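Local coordinates for protein DNA primase (Aquifex aeolicus, PDB 2AU3) that synthesises the short RNA primers that DNA polymerase extends during DNA replication, and carries a zinc-binding domain ahead of its polymerase core, at residues K101-V112 and N161-N172. Sequence-based numbering, arbitrary orientation.
Sequences KDEKVYVALDRV and NDLLEAYLETKN
Y167 runs obliquely up the 101-112 helix from A108 to V112, crossing the L109 and V112 side chains nearly at right angles. Y167 CB sits 3.9 Å from A108 CB, and CD1 rests against that same methyl. Next along the edge, CE1 is met by CD2 of L109, which arrives near the plane of the ring, while V112 puts CG2 over one face, a CH-pi contact 3.9 Å from the ring centroid. CZ lies by both V112 methyls. At the tip, OH lies 3.6 Å from V112 CG1 and accepts a weak, bent bond from N172 ND2, whose amide is also held through OD1 by S219 OG. With Y167 CG anti to the backbone N (chi1 -166°), T170 OG1 covers the opposite face, over its centre. A smaller alanine at Y167 would probably open a gap between V112 and T170 and leave N172 ND2 without its weak phenol partner.

The two helices, 101-112 and 164-168, cross nearly perpendicularly, at -91°, with their axes 8.0 Å apart. The short helix follows a Schellman turn at D162 that ends helix 151-161, in the N-terminal part of the primase catalytic core; L158 and F203, from that helix and from strand 200-207, also pack on Y167.

The backbones come closest where V105 faces A166 (CA to CA 4.8 Å); there A166 CB is pressed against K104 CB at 3.5 Å, a tight fit. L163 straddles the neighbouring turn, CD1 against A108 CA and R111 CB, CD2 against V107 CG1. K104 NZ reaches a water that it shares with D162 O, E165 OE1 and A166 N, bridging the lysine to the start of the short helix. At the 169-170 end of 161-172, the side chains of T170 and L109 reach toward each other, CG2 against CG, and K101 NZ forms a long salt bridge with E169 OE2 at 3.5 Å.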
loop_
_atom_site.group_PDB
_atom_site.type_symbol
_atom_site.label_atom_id
_atom_site.label_comp_id
_atom_site.label_asym_id
_atom_site.label_seq_id
_atom_site.Cartn_x
_atom_site.Cartn_y
_atom_site.Cartn_z
ATOM N N LYS A 101 0.182 -25.516 3.403
ATOM C CA LYS A 101 0.761 -24.802 2.264
ATOM C C LYS A 101 0.380 -23.334 2.338
ATOM O O LYS A 101 1.194 -22.443 2.108
ATOM C CB LYS A 101 0.250 -25.392 0.959
ATOM C CG LYS A 101 0.682 -24.634 -0.292
ATOM C CD LYS A 101 1.193 -25.604 -1.356
ATOM C CE LYS A 101 0.185 -25.787 -2.455
ATOM N NZ LYS A 101 0.331 -27.102 -3.176
ATOM N N ASP A 102 -0.885 -23.119 2.656
ATOM C CA ASP A 102 -1.465 -21.815 2.858
ATOM C C ASP A 102 -0.581 -20.901 3.718
ATOM O O ASP A 102 -0.235 -19.800 3.302
ATOM C CB ASP A 102 -2.835 -22.019 3.495
ATOM C CG ASP A 102 -3.633 -20.758 3.573
ATOM O OD1 ASP A 102 -3.464 -19.900 2.691
ATOM O OD2 ASP A 102 -4.479 -20.566 4.472
ATOM N N GLU A 103 -0.235 -21.366 4.916
ATOM C CA GLU A 103 0.722 -20.689 5.791
ATOM C C GLU A 103 2.081 -20.446 5.105
ATOM O O GLU A 103 2.700 -19.390 5.286
ATOM C CB GLU A 103 0.958 -21.546 7.036
ATOM C CG GLU A 103 1.031 -20.783 8.344
ATOM C CD GLU A 103 -0.210 -19.957 8.619
ATOM O OE1 GLU A 103 -1.267 -20.549 8.942
ATOM O OE2 GLU A 103 -0.119 -18.715 8.518
ATOM N N LYS A 104 2.543 -21.438 4.341
ATOM C CA LYS A 104 3.854 -21.357 3.701
ATOM C C LYS A 104 3.872 -20.294 2.620
ATOM O O LYS A 104 4.890 -19.655 2.413
ATOM C CB LYS A 104 4.286 -22.701 3.109
ATOM C CG LYS A 104 4.563 -23.819 4.109
ATOM C CD LYS A 104 4.959 -25.130 3.371
ATOM C CE LYS A 104 4.435 -25.150 1.899
ATOM N NZ LYS A 104 4.664 -26.415 1.118
ATOM N N VAL A 105 2.764 -20.153 1.902
ATOM C CA VAL A 105 2.621 -19.099 0.882
ATOM C C VAL A 105 2.958 -17.710 1.475
ATOM O O VAL A 105 3.837 -16.993 0.975
ATOM C CB VAL A 105 1.216 -19.173 0.222
ATOM C CG1 VAL A 105 0.904 -17.926 -0.646
ATOM C CG2 VAL A 105 1.120 -20.438 -0.645
ATOM N N TYR A 106 2.320 -17.375 2.597
ATOM C CA TYR A 106 2.538 -16.071 3.225
ATOM C C TYR A 106 3.962 -15.940 3.720
ATOM O O TYR A 106 4.561 -14.872 3.629
ATOM C CB TYR A 106 1.538 -15.847 4.379
ATOM C CG TYR A 106 0.135 -15.591 3.871
ATOM C CD1 TYR A 106 -0.228 -14.327 3.363
ATOM C CD2 TYR A 106 -0.813 -16.610 3.841
ATOM C CE1 TYR A 106 -1.518 -14.080 2.873
ATOM C CE2 TYR A 106 -2.107 -16.385 3.331
ATOM C CZ TYR A 106 -2.455 -15.112 2.849
ATOM O OH TYR A 106 -3.726 -14.880 2.343
ATOM N N VAL A 107 4.519 -17.037 4.232
ATOM C CA VAL A 107 5.886 -17.005 4.699
ATOM C C VAL A 107 6.831 -16.826 3.517
ATOM O O VAL A 107 7.829 -16.119 3.641
ATOM C CB VAL A 107 6.255 -18.246 5.557
ATOM C CG1 VAL A 107 7.778 -18.381 5.732
ATOM C CG2 VAL A 107 5.572 -18.161 6.916
ATOM N N ALA A 108 6.499 -17.432 2.375
ATOM C CA ALA A 108 7.319 -17.303 1.169
ATOM C C ALA A 108 7.264 -15.876 0.631
ATOM O O ALA A 108 8.289 -15.293 0.275
ATOM C CB ALA A 108 6.858 -18.285 0.079
ATOM N N LEU A 109 6.052 -15.347 0.516
ATOM C CA LEU A 109 5.876 -13.955 0.101
ATOM C C LEU A 109 6.766 -13.042 0.928
ATOM O O LEU A 109 7.427 -12.166 0.395
ATOM C CB LEU A 109 4.397 -13.541 0.193
ATOM C CG LEU A 109 3.611 -14.018 -1.038
ATOM C CD1 LEU A 109 2.079 -14.003 -0.793
ATOM C CD2 LEU A 109 3.987 -13.170 -2.282
ATOM N N ASP A 110 6.809 -13.287 2.232
ATOM C CA ASP A 110 7.552 -12.431 3.134
ATOM C C ASP A 110 9.064 -12.617 3.009
ATOM O O ASP A 110 9.825 -11.638 3.081
ATOM C CB ASP A 110 7.102 -12.651 4.576
ATOM C CG ASP A 110 7.764 -11.681 5.524
ATOM O OD1 ASP A 110 7.317 -10.496 5.589
ATOM O OD2 ASP A 110 8.786 -11.986 6.172
ATOM N N ARG A 111 9.497 -13.865 2.831
ATOM C CA ARG A 111 10.911 -14.149 2.645
ATOM C C ARG A 111 11.429 -13.584 1.318
ATOM O O ARG A 111 12.599 -13.199 1.196
ATOM C CB ARG A 111 11.163 -15.659 2.682
ATOM C CG ARG A 111 12.605 -16.021 2.427
ATOM C CD ARG A 111 13.515 -15.493 3.551
ATOM N NE ARG A 111 14.926 -15.771 3.361
ATOM C CZ ARG A 111 15.787 -14.941 2.780
ATOM N NH1 ARG A 111 15.377 -13.778 2.254
ATOM N NH2 ARG A 111 17.064 -15.286 2.713
ATOM N N VAL A 112 10.581 -13.628 0.305
ATOM C CA VAL A 112 10.944 -13.116 -1.003
ATOM C C VAL A 112 11.022 -11.580 -0.934
ATOM O O VAL A 112 11.901 -10.973 -1.518
ATOM C CB VAL A 112 9.949 -13.594 -2.084
ATOM C CG1 VAL A 112 10.119 -12.811 -3.404
ATOM C CG2 VAL A 112 10.125 -15.087 -2.344
ATOM N N ASN A 161 14.922 -22.570 1.994
ATOM C CA ASN A 161 13.935 -22.305 3.035
ATOM C C ASN A 161 12.723 -23.218 2.918
ATOM O O ASN A 161 11.795 -23.151 3.734
ATOM C CB ASN A 161 13.503 -20.836 2.998
ATOM C CG ASN A 161 14.515 -19.917 3.659
ATOM O OD1 ASN A 161 14.477 -19.699 4.872
ATOM N ND2 ASN A 161 15.431 -19.376 2.867
ATOM N N ASP A 162 12.736 -24.049 1.880
ATOM C CA ASP A 162 11.710 -25.060 1.648
ATOM C C ASP A 162 10.370 -24.398 1.319
ATOM O O ASP A 162 9.309 -24.851 1.748
ATOM C CB ASP A 162 11.602 -26.018 2.863
ATOM C CG ASP A 162 10.656 -27.163 2.610
ATOM O OD1 ASP A 162 10.517 -27.560 1.424
ATOM O OD2 ASP A 162 9.981 -27.708 3.526
ATOM N N LEU A 163 10.439 -23.324 0.539
ATOM C CA LEU A 163 9.298 -22.456 0.294
ATOM C C LEU A 163 8.952 -22.371 -1.196
ATOM O O LEU A 163 8.041 -21.646 -1.564
ATOM C CB LEU A 163 9.586 -21.053 0.836
ATOM C CG LEU A 163 9.697 -20.876 2.359
ATOM C CD1 LEU A 163 10.107 -19.437 2.726
ATOM C CD2 LEU A 163 8.400 -21.242 3.025
ATOM N N LEU A 164 9.675 -23.103 -2.043
ATOM C CA LEU A 164 9.493 -22.983 -3.502
ATOM C C LEU A 164 8.094 -23.395 -3.955
ATOM O O LEU A 164 7.419 -22.692 -4.701
ATOM C CB LEU A 164 10.525 -23.820 -4.235
ATOM C CG LEU A 164 10.468 -23.768 -5.763
ATOM C CD1 LEU A 164 10.507 -22.293 -6.275
ATOM C CD2 LEU A 164 11.612 -24.573 -6.357
ATOM N N GLU A 165 7.664 -24.546 -3.493
ATOM C CA GLU A 165 6.381 -25.089 -3.904
ATOM C C GLU A 165 5.227 -24.187 -3.433
ATOM O O GLU A 165 4.322 -23.870 -4.200
ATOM C CB GLU A 165 6.213 -26.519 -3.384
ATOM C CG GLU A 165 7.226 -27.499 -3.949
ATOM C CD GLU A 165 8.560 -27.508 -3.198
ATOM O OE1 GLU A 165 8.720 -26.746 -2.210
ATOM O OE2 GLU A 165 9.461 -28.287 -3.607
ATOM N N ALA A 166 5.288 -23.721 -2.190
ATOM C CA ALA A 166 4.332 -22.710 -1.742
ATOM C C ALA A 166 4.381 -21.463 -2.616
ATOM O O ALA A 166 3.335 -20.942 -3.002
ATOM C CB ALA A 166 4.571 -22.346 -0.315
ATOM N N TYR A 167 5.587 -20.972 -2.911
ATOM C CA TYR A 167 5.713 -19.719 -3.652
ATOM C C TYR A 167 5.109 -19.825 -5.052
ATOM O O TYR A 167 4.577 -18.846 -5.579
ATOM C CB TYR A 167 7.165 -19.211 -3.715
ATOM C CG TYR A 167 7.240 -17.754 -4.178
ATOM C CD1 TYR A 167 6.657 -16.738 -3.414
ATOM C CD2 TYR A 167 7.832 -17.404 -5.394
ATOM C CE1 TYR A 167 6.682 -15.396 -3.819
ATOM C CE2 TYR A 167 7.856 -16.051 -5.822
ATOM C CZ TYR A 167 7.270 -15.056 -5.007
ATOM O OH TYR A 167 7.296 -13.730 -5.380
ATOM N N LEU A 168 5.187 -21.026 -5.639
ATOM C CA LEU A 168 4.670 -21.292 -6.988
ATOM C C LEU A 168 3.174 -21.060 -7.091
ATOM O O LEU A 168 2.681 -20.677 -8.143
ATOM C CB LEU A 168 5.018 -22.732 -7.432
ATOM C CG LEU A 168 6.480 -22.995 -7.834
ATOM C CD1 LEU A 168 6.817 -24.506 -7.918
ATOM C CD2 LEU A 168 6.850 -22.271 -9.151
ATOM N N GLU A 169 2.451 -21.278 -5.993
ATOM C CA GLU A 169 1.037 -20.932 -5.927
ATOM C C GLU A 169 0.732 -19.432 -6.125
ATOM O O GLU A 169 -0.419 -19.079 -6.373
ATOM C CB GLU A 169 0.412 -21.410 -4.604
ATOM C CG GLU A 169 0.354 -22.927 -4.437
ATOM C CD GLU A 169 -0.709 -23.585 -5.307
ATOM O OE1 GLU A 169 -1.730 -22.923 -5.619
ATOM O OE2 GLU A 169 -0.522 -24.766 -5.682
ATOM N N THR A 170 1.736 -18.563 -5.990
ATOM C CA THR A 170 1.511 -17.104 -6.188
ATOM C C THR A 170 1.541 -16.687 -7.652
ATOM O O THR A 170 1.050 -15.611 -7.998
ATOM C CB THR A 170 2.533 -16.246 -5.432
ATOM O OG1 THR A 170 3.852 -16.525 -5.922
ATOM C CG2 THR A 170 2.578 -16.603 -3.936
ATOM N N LYS A 171 2.145 -17.531 -8.488
ATOM C CA LYS A 171 2.403 -17.231 -9.902
ATOM C C LYS A 171 3.389 -16.074 -10.130
ATOM O O LYS A 171 3.422 -15.466 -11.212
ATOM C CB LYS A 171 1.092 -17.024 -10.688
ATOM C CG LYS A 171 0.200 -18.264 -10.714
ATOM C CD LYS A 171 -1.045 -18.040 -9.898
ATOM C CE LYS A 171 -2.290 -18.251 -10.726
ATOM N NZ LYS A 171 -3.080 -16.992 -10.778
ATOM N N ASN A 172 4.190 -15.781 -9.109
ATOM C CA ASN A 172 5.232 -14.774 -9.220
ATOM C C ASN A 172 6.494 -15.354 -9.813
ATOM O O ASN A 172 7.501 -14.660 -9.952
ATOM C CB ASN A 172 5.518 -14.125 -7.862
ATOM C CG ASN A 172 4.372 -13.280 -7.381
ATOM O OD1 ASN A 172 3.728 -12.590 -8.165
ATOM N ND2 ASN A 172 4.090 -13.353 -6.098
HETATM O O HOH W 1 7.154 -24.986 -0.044
#